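Chitin oligosaccharide binding protein NagB2 (Paenibacillus sp. FPU-7, PDB 7EHU) binds chitin oligosaccharides, the N-acetylglucosamine dimer and trimer, as an extracellular solute-binding protein that probably hands them to an ABC transporter. Local coordinates at residues H36-R40 against D41-N45; S322-N325 against D326-K330; K420-K423 against V424-E427. All blocks are in the same frame, centred on the assembly; numbering follows the deposited sequence.

Contact 1. Residues H36-R40 against D41-N45; sequences HINVR and DTAKN. With NAG (2-acetamido-2-deoxy-beta-D-glucopyranose), chain B.
R40 and A43 close the turn that carries the chain from strand 30-36 into helix 44-60: A43 N donates to R40 O at 2.9 Å, a bent turn bond (N-H...O 152°). A43 is the N-cap residue of that helix, and its CB lies 3.9 Å from N38 CA, pressing the loop against the helix start. Just upstream, N38 is the centre of an inverse gamma turn, and its backbone N reaches the H36 ring edge, giving a hydrogen bond to ND1 nearly in the ring plane.

Two side chains, one from the loop before the turn and one from within it, then grip the same sugar. N38 OD1 accepts from O6 of the N-acetylglucosamine unit at 2.8 Å. T42 OG1 donates to the acetamido oxygen O7 at 2.6 Å; with chi1 at 54° the hydroxyl stands between its own backbone N and carbonyl carbon, while CB rests near the acetyl methyl C8. Between these two grips the A43 methyl comes within 3.6 Å of NAG O1. I37 CG1 and CD1 lie alongside O6 at van der Waals distance.

On the outer side, in one of the two conformers of K44, NZ pairs with D41 OD2 at 3.4 Å, a weak hydrogen bond within a salt bridge. One water donates to V39 O and to D41 OD2, and in that conformer accepts from NZ. R40 extends elsewhere, to a salt bridge with D73 and to a second sugar unit.

The chemistry is that of a chitin-binding subsite: a hydroxyl donor reads the N-acetyl carbonyl, an amide oxygen reads the primary hydroxyl, and the short turn between them probably sets their spacing.

Contact 2. Residues S322-N325 against D326-K330; sequences SHLN and DAEKK
N325 and E328 form a capping box at the N-terminus of helix 326-339, where the chain leaves strand 309-320 through a short loop. Each residue's side chain takes the other's backbone N-H, so the first turn of the helix is closed by a reciprocal pair of bonds.

E328 can be followed outward. Its CB lies 3.9 Å from L324 CD2, against the leucine's branched end. CG passes 3.3 Å from N325 OD1, and beyond it the extended chain brings the carboxylate back over the loop, CD sitting beside the N325 amide with the two planes 34° apart. At the tip, OE1 accepts from N325 N at 2.8 Å through its anti lone pair, in a fairly straight bond of 164°, and also lies close to L324 CA. OE2 turns away from the box to accept from Q92 NE2, so both carboxylate oxygens have partners.

N325 answers from the cap position. A chi1 of 62° folds the amide back over the residue's own backbone and turns OD1 in toward the helix; E328 N meets it at 2.8 Å, nearly in line with the amide C=O. Replacing E328 by an alanine takes away the carboxylate, which would probably leave N325 N and Q92 NE2 without their acceptor and open the box on one side.

L324 also packs on Q92 and L112, resting the loop before the cap against neighbouring loops, while H323 NE2 is hydrogen-bonded to H110 ND1. The first i to i+4 bond of the helix is K329 N to N325 O, 2.9 Å.

Contact 3. Residues K420-K423 against V424-E427; sequences KMQK and VQDE
The Q422 amide and the D426 carboxylate meet one turn apart on helix 414-430, their planes 69° apart and the side chains crossing at about a right angle. Q422 NE2 approaches D426 OD1 from above the carboxylate plane, 54° out of it, at 2.9 Å; the bond is bent, with a donor angle of 144°. The Q425 amide is turned moderately against that of Q422, and Q425 CB lies 4.0 Å from Q422 NE2. Q422 CG is anti to the backbone N, and a bend at chi2 carries the amide along the helix toward D426.

Both glutamines also bond beyond the two segments: Q422 OE1 accepts from W227 N, and Q425 OE1 from W227 NE1, while Q425 NE2 donates to N429 and Q393. One tryptophan is thus held through its backbone and its indole by two glutamines three residues apart.

Behind these groups run the i to i+4 backbone bonds, among them D426 N to Q422 O at 2.8 Å. On another side of the helix, V424 CG2, in one of its two conformers, reaches the M421 methyl CE at 4.0 Å, and M421 continues onto V396, T399 and L400 of helix 394-408. K420 NZ ties the same helices through a hydrogen bond to S403 and a salt bridge to E406. K423 and E427 are oppositely charged neighbours, but the placing of their ends is doubtful.

The chemistry is shared: M421 and K420 mainly meet helix 394-408, Q422 and Q425 bond to W227, M421 and Q425 reach both, and D426 takes the N-H that Q422 turns along the helix.

Overall arrangement
Contacts 1, 2 and 3 come in that order along the chain and none touches another. Contact 1, at the start of helix 44-60, lies in the glycan pocket; contact 2 starts helix 326-339, with its centre about 27 Å away. Both helices follow strands of one mixed sheet, 30-36 and 309-320, each of which pairs with strand 93-97. Contact 3 lies within helix 414-430 near the C-terminus, its centre about 35 Å from that of contact 1, on the opposite side of the chain's centre, and about 40 Å from that of contact 2. Sugar is thus held directly at contact 1, while contact 2 caps a helix at the surface and contact 3 lies within a helix, neither touching the sugar.

Contact 1. Residues H36-R40 against D41-N45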
ATOM      1  N   HIS A  36       0.461   3.748 -15.411  1.00  8.34           N
ATOM      2  CA  HIS A  36       0.906   4.178 -14.097  1.00  8.52           C
ATOM      3  C   HIS A  36      -0.307   4.696 -13.332  1.00  8.20           C
ATOM      4  O   HIS A  36      -1.384   4.925 -13.904  1.00  9.36           O
ATOM      5  CB  HIS A  36       1.978   5.261 -14.198  1.00  8.98           C
ATOM      6  CG  HIS A  36       1.458   6.547 -14.730  1.00  9.58           C
ATOM      7  ND1 HIS A  36       0.940   7.533 -13.913  1.00 10.23           N
ATOM      8  CD2 HIS A  36       1.346   7.010 -15.999  1.00 10.55           C
ATOM      9  CE1 HIS A  36       0.541   8.541 -14.661  1.00 11.11           C
ATOM     10  NE2 HIS A  36       0.786   8.259 -15.923  1.00 11.28           N
ATOM     11  N   ILE A  37      -0.128   4.882 -12.028  1.00  8.80           N
ATOM     12  CA  ILE A  37      -1.207   5.276 -11.126  1.00  8.72           C
ATOM     13  C   ILE A  37      -1.007   6.685 -10.570  1.00  9.08           C
ATOM     14  O   ILE A  37      -1.718   7.091  -9.641  1.00 10.70           O
ATOM     15  CB  ILE A  37      -1.400   4.237 -10.004  1.00  8.61           C
ATOM     16  CG1 ILE A  37      -0.115   4.057  -9.175  1.00  9.53           C
ATOM     17  CG2 ILE A  37      -1.867   2.912 -10.582  1.00  9.51           C
ATOM     18  CD1 ILE A  37      -0.350   3.269  -7.907  1.00 11.25           C
ATOM     19  N   ASN A  38      -0.088   7.460 -11.131  1.00  9.26           N
ATOM     20  CA  ASN A  38       0.282   8.764 -10.561  1.00  9.60           C
ATOM     21  C   ASN A  38      -0.559   9.903 -11.123  1.00 10.94           C
ATOM     22  O   ASN A  38      -0.051  10.818 -11.775  1.00 12.16           O
ATOM     23  CB  ASN A  38       1.765   8.994 -10.773  1.00 10.36           C
ATOM     24  CG  ASN A  38       2.570   7.933 -10.118  1.00 10.72           C
ATOM     25  OD1 ASN A  38       2.389   7.686  -8.918  1.00 12.08           O
ATOM     26  ND2 ASN A  38       3.408   7.248 -10.881  1.00 12.01           N
ATOM     27  N   VAL A  39      -1.868   9.833 -10.831  1.00 10.94           N
ATOM     28  CA  VAL A  39      -2.864  10.727 -11.418  1.00 11.96           C
ATOM     29  C   VAL A  39      -3.272  11.882 -10.504  1.00 13.01           C
ATOM     30  O   VAL A  39      -3.739  12.913 -10.994  1.00 13.74           O
ATOM     31  CB  VAL A  39      -4.118   9.960 -11.903  1.00 12.85           C
ATOM     32  CG1 VAL A  39      -3.750   8.951 -12.959  1.00 14.38           C
ATOM     33  CG2 VAL A  39      -4.872   9.305 -10.754  1.00 14.26           C
ATOM     34  N   ARG A  40      -3.168  11.719  -9.186  1.00 12.83           N
ATOM     35  CA  ARG A  40      -3.660  12.749  -8.279  1.00 13.79           C
ATOM     36  C   ARG A  40      -2.655  13.895  -8.174  1.00 13.80           C
ATOM     37  O   ARG A  40      -1.464  13.730  -8.446  1.00 13.32           O
ATOM     38  CB  ARG A  40      -3.906  12.169  -6.884  1.00 15.84           C
ATOM     39  CG  ARG A  40      -4.975  11.079  -6.827  1.00 17.89           C
ATOM     40  CD  ARG A  40      -5.213  10.611  -5.371  1.00 20.51           C
ATOM     41  NE  ARG A  40      -6.205   9.539  -5.235  1.00 23.84           N
ATOM     42  CZ  ARG A  40      -5.959   8.268  -4.889  1.00 23.94           C
ATOM     43  NH1 ARG A  40      -4.737   7.827  -4.619  1.00 24.11           N
ATOM     44  NH2 ARG A  40      -6.972   7.430  -4.789  1.00 25.40           N
ATOM     45  N   ASP A  41      -3.154  15.066  -7.765  1.00 15.06           N
ATOM     46  CA  ASP A  41      -2.282  16.230  -7.628  1.00 16.10           C
ATOM     47  C   ASP A  41      -1.120  15.940  -6.681  1.00 15.11           C
ATOM     48  O   ASP A  41       0.009  16.410  -6.890  1.00 15.95           O
ATOM     49  CB  ASP A  41      -3.077  17.440  -7.125  1.00 20.64           C
ATOM     50  CG  ASP A  41      -4.159  17.887  -8.087  1.00 25.77           C
ATOM     51  OD1 ASP A  41      -5.035  18.687  -7.664  1.00 28.02           O
ATOM     52  OD2 ASP A  41      -4.131  17.450  -9.257  1.00 28.36           O
ATOM     53  N   THR A  42      -1.376  15.175  -5.623  1.00 14.14           N
ATOM     54  CA  THR A  42      -0.329  14.877  -4.653  1.00 13.45           C
ATOM     55  C   THR A  42       0.749  13.963  -5.213  1.00 12.91           C
ATOM     56  O   THR A  42       1.787  13.791  -4.565  1.00 13.22           O
ATOM     57  CB  THR A  42      -0.934  14.225  -3.414  1.00 13.22           C
ATOM     58  OG1 THR A  42      -1.708  13.092  -3.824  1.00 13.66           O
ATOM     59  CG2 THR A  42      -1.832  15.197  -2.625  1.00 14.70           C
ATOM     60  N   ALA A  43       0.519  13.353  -6.375  1.00 12.69           N
ATOM     61  CA  ALA A  43       1.485  12.464  -7.009  1.00 12.50           C
ATOM     62  C   ALA A  43       2.222  13.130  -8.163  1.00 12.17           C
ATOM     63  O   ALA A  43       2.926  12.441  -8.916  1.00 11.97           O
ATOM     64  CB  ALA A  43       0.776  11.197  -7.495  1.00 12.51           C
ATOM     65  N   LYS A  44       2.096  14.453  -8.301  1.00 13.85           N
ATOM     66  CA  LYS A  44       2.676  15.154  -9.444  0.65 14.10           C
ATOM     67  C   LYS A  44       4.194  15.004  -9.500  1.00 13.03           C
ATOM     68  O   LYS A  44       4.776  14.927 -10.589  1.00 12.98           O
ATOM     69  CB  LYS A  44       2.286  16.639  -9.418  0.65 16.70           C
ATOM     70  CG  LYS A  44       0.909  16.947 -10.024  0.65 19.47           C
ATOM     71  CD  LYS A  44       0.589  18.444  -9.972  0.65 22.16           C
ATOM     72  CE  LYS A  44      -0.894  18.741 -10.207  0.65 24.15           C
ATOM     73  NZ  LYS A  44      -1.477  17.952 -11.324  0.65 25.73           N
ATOM     74  N   ASN A  45       4.868  14.987  -8.344  1.00 13.45           N
ATOM     75  CA  ASN A  45       6.318  14.841  -8.387  1.00 13.94           C
ATOM     76  C   ASN A  45       6.707  13.442  -8.856  1.00 12.63           C
ATOM     77  O   ASN A  45       7.688  13.269  -9.597  1.00 12.39           O
ATOM     78  CB  ASN A  45       6.929  15.127  -7.014  1.00 15.84           C
ATOM     79  CG  ASN A  45       6.909  16.601  -6.652  1.00 20.50           C
ATOM     80  OD1 ASN A  45       6.811  17.475  -7.508  1.00 21.33           O
ATOM     81  ND2 ASN A  45       7.008  16.875  -5.365  1.00 22.46           N
TER
HETATM   82  C1  NAG B   1       2.965   8.925  -4.469  1.00 13.95           C
HETATM   83  C2  NAG B   1       1.531   8.726  -3.948  1.00 11.35           C
HETATM   84  C3  NAG B   1       1.304   7.283  -3.516  1.00 10.20           C
HETATM   85  C4  NAG B   1       1.869   6.282  -4.518  1.00  9.60           C
HETATM   86  C5  NAG B   1       3.256   6.691  -4.990  1.00 10.39           C
HETATM   87  C6  NAG B   1       3.797   5.811  -6.088  1.00 11.21           C
HETATM   88  C7  NAG B   1       0.457  10.641  -2.795  1.00 12.57           C
HETATM   89  C8  NAG B   1       0.397  11.419  -1.505  1.00 13.90           C
HETATM   90  N2  NAG B   1       1.306   9.609  -2.813  1.00 12.02           N
HETATM   91  O1  NAG B   1       3.128  10.203  -4.977  1.00 18.68           O
HETATM   92  O3  NAG B   1      -0.095   7.099  -3.307  1.00 10.66           O
HETATM   93  O4  NAG B   1       2.085   5.046  -3.840  1.00  9.08           O
HETATM   94  O5  NAG B   1       3.223   8.028  -5.493  1.00 12.53           O
HETATM   95  O6  NAG B   1       2.847   5.615  -7.121  1.00 11.61           O
HETATM   96  O7  NAG B   1      -0.255  10.916  -3.763  1.00 13.19           O
HETATM   97  O   HOH W   1      -3.299  15.703 -11.198  1.00 31.80           O

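Contact 2. Residues S322-N325 against D326-K330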
ATOM      1  N   SER A 322       4.720 -10.170 -21.243  1.00 10.07           N
ATOM      2  CA  SER A 322       5.535 -11.199 -21.874  1.00 11.32           C
ATOM      3  C   SER A 322       5.457 -11.146 -23.398  1.00 12.31           C
ATOM      4  O   SER A 322       6.265 -11.794 -24.075  1.00 14.50           O
ATOM      5  CB  SER A 322       5.050 -12.564 -21.415  1.00 12.79           C
ATOM      6  OG  SER A 322       3.693 -12.708 -21.786  1.00 13.88           O
ATOM      7  N   HIS A 323       4.527 -10.368 -23.941  1.00 11.90           N
ATOM      8  CA  HIS A 323       4.223 -10.351 -25.365  1.00 13.86           C
ATOM      9  C   HIS A 323       4.867  -9.142 -26.034  1.00 17.12           C
ATOM     10  O   HIS A 323       4.210  -8.211 -26.486  1.00 22.73           O
ATOM     11  CB  HIS A 323       2.716 -10.354 -25.537  1.00 15.78           C
ATOM     12  CG  HIS A 323       2.028 -11.306 -24.612  1.00 18.30           C
ATOM     13  ND1 HIS A 323       2.248 -12.672 -24.645  1.00 19.60           N
ATOM     14  CD2 HIS A 323       1.136 -11.088 -23.615  1.00 19.40           C
ATOM     15  CE1 HIS A 323       1.505 -13.248 -23.714  1.00 20.54           C
ATOM     16  NE2 HIS A 323       0.808 -12.316 -23.092  1.00 20.45           N
ATOM     17  N   LEU A 324       6.184  -9.192 -26.125  1.00 14.93           N
ATOM     18  CA  LEU A 324       6.998  -8.098 -26.630  1.00 14.50           C
ATOM     19  C   LEU A 324       7.837  -8.606 -27.789  1.00 15.10           C
ATOM     20  O   LEU A 324       8.476  -9.656 -27.673  1.00 16.66           O
ATOM     21  CB  LEU A 324       7.957  -7.583 -25.547  1.00 15.37           C
ATOM     22  CG  LEU A 324       7.333  -7.014 -24.277  1.00 15.79           C
ATOM     23  CD1 LEU A 324       8.426  -6.803 -23.249  1.00 17.07           C
ATOM     24  CD2 LEU A 324       6.584  -5.721 -24.530  1.00 16.44           C
ATOM     25  N   ASN A 325       7.853  -7.864 -28.886  1.00 14.41           N
ATOM     26  CA  ASN A 325       8.789  -8.156 -29.962  1.00 15.37           C
ATOM     27  C   ASN A 325      10.181  -7.636 -29.577  1.00 15.61           C
ATOM     28  O   ASN A 325      10.388  -7.048 -28.507  1.00 14.83           O
ATOM     29  CB  ASN A 325       8.276  -7.634 -31.304  1.00 16.28           C
ATOM     30  CG  ASN A 325       8.102  -6.140 -31.337  1.00 18.02           C
ATOM     31  OD1 ASN A 325       8.948  -5.394 -30.818  1.00 17.23           O
ATOM     32  ND2 ASN A 325       7.049  -5.679 -32.019  1.00 19.73           N
ATOM     33  N   ASP A 326      11.165  -7.863 -30.441  1.00 17.37           N
ATOM     34  CA  ASP A 326      12.537  -7.532 -30.076  1.00 19.90           C
ATOM     35  C   ASP A 326      12.713  -6.033 -29.852  1.00 18.73           C
ATOM     36  O   ASP A 326      13.412  -5.617 -28.922  1.00 18.96           O
ATOM     37  CB  ASP A 326      13.511  -8.049 -31.138  1.00 23.87           C
ATOM     38  CG  ASP A 326      13.655  -9.565 -31.111  1.00 28.12           C
ATOM     39  OD1 ASP A 326      13.377 -10.181 -30.051  1.00 30.35           O
ATOM     40  OD2 ASP A 326      14.065 -10.144 -32.139  1.00 30.15           O
ATOM     41  N   ALA A 327      12.081  -5.208 -30.684  1.00 17.74           N
ATOM     42  CA  ALA A 327      12.211  -3.761 -30.532  1.00 18.11           C
ATOM     43  C   ALA A 327      11.563  -3.293 -29.236  1.00 16.45           C
ATOM     44  O   ALA A 327      12.107  -2.431 -28.527  1.00 16.89           O
ATOM     45  CB  ALA A 327      11.588  -3.055 -31.736  1.00 18.32           C
ATOM     46  N   GLU A 328      10.389  -3.842 -28.924  1.00 15.04           N
ATOM     47  CA  GLU A 328       9.715  -3.512 -27.675  1.00 14.41           C
ATOM     48  C   GLU A 328      10.553  -3.918 -26.476  1.00 13.34           C
ATOM     49  O   GLU A 328      10.664  -3.163 -25.503  1.00 13.07           O
ATOM     50  CB  GLU A 328       8.349  -4.200 -27.638  1.00 14.64           C
ATOM     51  CG  GLU A 328       7.293  -3.626 -28.601  1.00 16.25           C
ATOM     52  CD  GLU A 328       6.016  -4.451 -28.607  1.00 17.94           C
ATOM     53  OE1 GLU A 328       6.147  -5.684 -28.646  1.00 17.13           O
ATOM     54  OE2 GLU A 328       4.894  -3.883 -28.548  1.00 20.21           O
ATOM     55  N   LYS A 329      11.165  -5.097 -26.522  1.00 13.68           N
ATOM     56  CA  LYS A 329      11.957  -5.559 -25.384  1.00 14.29           C
ATOM     57  C   LYS A 329      13.197  -4.702 -25.189  1.00 13.27           C
ATOM     58  O   LYS A 329      13.571  -4.420 -24.049  1.00 13.48           O
ATOM     59  CB  LYS A 329      12.279  -7.051 -25.521  1.00 17.87           C
ATOM     60  CG  LYS A 329      13.040  -7.925 -24.318  1.00 22.42           C
ATOM     61  CD  LYS A 329      13.024  -9.205 -25.161  1.00 26.99           C
ATOM     62  CE  LYS A 329      11.552  -9.574 -25.178  1.00 29.91           C
ATOM     63  NZ  LYS A 329      11.135 -10.881 -25.705  1.00 31.98           N
ATOM     64  N   LYS A 330      13.812  -4.214 -26.272  1.00 13.57           N
ATOM     65  CA  LYS A 330      14.925  -3.279 -26.126  1.00 14.91           C
ATOM     66  C   LYS A 330      14.494  -2.003 -25.409  1.00 13.54           C
ATOM     67  O   LYS A 330      15.225  -1.486 -24.556  1.00 14.15           O
ATOM     68  CB  LYS A 330      15.488  -2.939 -27.498  1.00 18.77           C
ATOM     69  CG  LYS A 330      16.747  -2.086 -27.495  1.00 23.11           C
ATOM     70  CD  LYS A 330      17.339  -1.943 -28.902  1.00 27.65           C
ATOM     71  CE  LYS A 330      17.165  -3.234 -29.715  1.00 31.74           C
ATOM     72  NZ  LYS A 330      18.021  -4.417 -29.385  1.00 34.25           N
TER

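Contact 3. Residues K420-K423 against V424-E427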
ATOM      1  N   LYS A 420     -19.578 -14.360   5.652  1.00 18.22           N
ATOM      2  CA  LYS A 420     -19.550 -14.027   4.231  1.00 18.68           C
ATOM      3  C   LYS A 420     -18.143 -14.183   3.664  1.00 17.55           C
ATOM      4  O   LYS A 420     -17.959 -14.717   2.564  1.00 18.42           O
ATOM      5  CB  LYS A 420     -20.070 -12.594   4.065  1.00 20.62           C
ATOM      6  CG  LYS A 420     -20.131 -12.021   2.653  1.00 23.99           C
ATOM      7  CD  LYS A 420     -20.615 -10.561   2.713  1.00 26.19           C
ATOM      8  CE  LYS A 420     -20.459  -9.816   1.390  1.00 27.86           C
ATOM      9  NZ  LYS A 420     -20.469  -8.307   1.552  1.00 29.15           N
ATOM     10  N   MET A 421     -17.136 -13.760   4.421  1.00 16.21           N
ATOM     11  CA  MET A 421     -15.755 -13.863   3.958  1.00 14.62           C
ATOM     12  C   MET A 421     -15.322 -15.305   3.820  1.00 14.61           C
ATOM     13  O   MET A 421     -14.659 -15.664   2.846  1.00 14.67           O
ATOM     14  CB  MET A 421     -14.838 -13.114   4.910  1.00 14.24           C
ATOM     15  CG  MET A 421     -14.881 -11.614   4.822  1.00 14.00           C
ATOM     16  SD  MET A 421     -14.716 -10.962   3.120  1.00 14.14           S
ATOM     17  CE  MET A 421     -13.246 -11.652   2.584  1.00 15.21           C
ATOM     18  N   GLN A 422     -15.691 -16.158   4.769  1.00 15.63           N
ATOM     19  CA  GLN A 422     -15.268 -17.550   4.636  1.00 16.21           C
ATOM     20  C   GLN A 422     -16.000 -18.246   3.493  1.00 16.61           C
ATOM     21  O   GLN A 422     -15.423 -19.119   2.832  1.00 16.53           O
ATOM     22  CB  GLN A 422     -15.453 -18.317   5.946  1.00 17.39           C
ATOM     23  CG  GLN A 422     -14.740 -19.673   5.966  1.00 17.76           C
ATOM     24  CD  GLN A 422     -13.255 -19.549   5.644  1.00 17.84           C
ATOM     25  OE1 GLN A 422     -12.601 -18.607   6.076  1.00 18.43           O
ATOM     26  NE2 GLN A 422     -12.721 -20.492   4.879  1.00 18.20           N
ATOM     27  N   LYS A 423     -17.245 -17.849   3.209  1.00 17.31           N
ATOM     28  CA  LYS A 423     -17.952 -18.409   2.064  1.00 19.08           C
ATOM     29  C   LYS A 423     -17.206 -18.092   0.774  1.00 17.50           C
ATOM     30  O   LYS A 423     -16.964 -18.984  -0.051  1.00 17.98           O
ATOM     31  CB  LYS A 423     -19.385 -17.871   2.029  1.00 21.89           C
ATOM     32  CG  LYS A 423     -20.264 -18.474   0.941  1.00 25.50           C
ATOM     33  CD  LYS A 423     -21.689 -17.907   0.995  1.00 28.88           C
ATOM     34  CE  LYS A 423     -22.383 -17.935  -0.377  1.00 32.24           C
ATOM     35  NZ  LYS A 423     -21.730 -18.875  -1.341  1.00 33.97           N
ATOM     36  N   VAL A 424     -16.813 -16.827   0.582  1.00 16.57           N
ATOM     37  CA  VAL A 424     -16.079 -16.471  -0.632  0.54 16.67           C
ATOM     38  C   VAL A 424     -14.693 -17.110  -0.639  1.00 15.12           C
ATOM     39  O   VAL A 424     -14.200 -17.527  -1.700  1.00 15.51           O
ATOM     40  CB  VAL A 424     -16.035 -14.950  -0.917  0.54 17.81           C
ATOM     41  CG1 VAL A 424     -17.457 -14.387  -1.048  0.54 17.65           C
ATOM     42  CG2 VAL A 424     -15.228 -14.182   0.133  0.54 19.23           C
ATOM     43  N   GLN A 425     -14.056 -17.226   0.533  1.00 14.58           N
ATOM     44  CA  GLN A 425     -12.730 -17.836   0.604  1.00 14.54           C
ATOM     45  C   GLN A 425     -12.782 -19.302   0.207  1.00 15.42           C
ATOM     46  O   GLN A 425     -11.908 -19.793  -0.526  1.00 14.90           O
ATOM     47  CB  GLN A 425     -12.196 -17.719   2.028  1.00 15.05           C
ATOM     48  CG  GLN A 425     -10.757 -18.162   2.198  1.00 13.60           C
ATOM     49  CD  GLN A 425      -9.821 -17.265   1.426  1.00 13.88           C
ATOM     50  OE1 GLN A 425      -9.599 -16.124   1.823  1.00 13.75           O
ATOM     51  NE2 GLN A 425      -9.266 -17.758   0.332  1.00 14.63           N
ATOM     52  N   ASP A 426     -13.795 -20.023   0.700  1.00 16.61           N
ATOM     53  CA  ASP A 426     -13.978 -21.422   0.331  1.00 17.78           C
ATOM     54  C   ASP A 426     -14.191 -21.565  -1.167  1.00 17.79           C
ATOM     55  O   ASP A 426     -13.632 -22.474  -1.793  1.00 18.18           O
ATOM     56  CB  ASP A 426     -15.179 -22.008   1.076  1.00 20.16           C
ATOM     57  CG  ASP A 426     -14.897 -22.279   2.543  1.00 22.91           C
ATOM     58  OD1 ASP A 426     -13.721 -22.412   2.923  1.00 23.18           O
ATOM     59  OD2 ASP A 426     -15.872 -22.418   3.310  1.00 25.75           O
ATOM     60  N   GLU A 427     -15.014 -20.688  -1.750  1.00 17.99           N
ATOM     61  CA  GLU A 427     -15.257 -20.709  -3.190  1.00 19.86           C
ATOM     62  C   GLU A 427     -13.970 -20.462  -3.960  1.00 18.69           C
ATOM     63  O   GLU A 427     -13.672 -21.162  -4.936  1.00 19.34           O
ATOM     64  CB  GLU A 427     -16.335 -19.678  -3.558  1.00 25.07           C
ATOM     65  CG  GLU A 427     -17.734 -20.128  -3.140  1.00 30.83           C
ATOM     66  CD  GLU A 427     -18.759 -19.010  -2.971  1.00 35.75           C
ATOM     67  OE1 GLU A 427     -18.394 -17.813  -2.983  1.00 36.66           O
ATOM     68  OE2 GLU A 427     -19.950 -19.356  -2.798  1.00 38.22           O
TER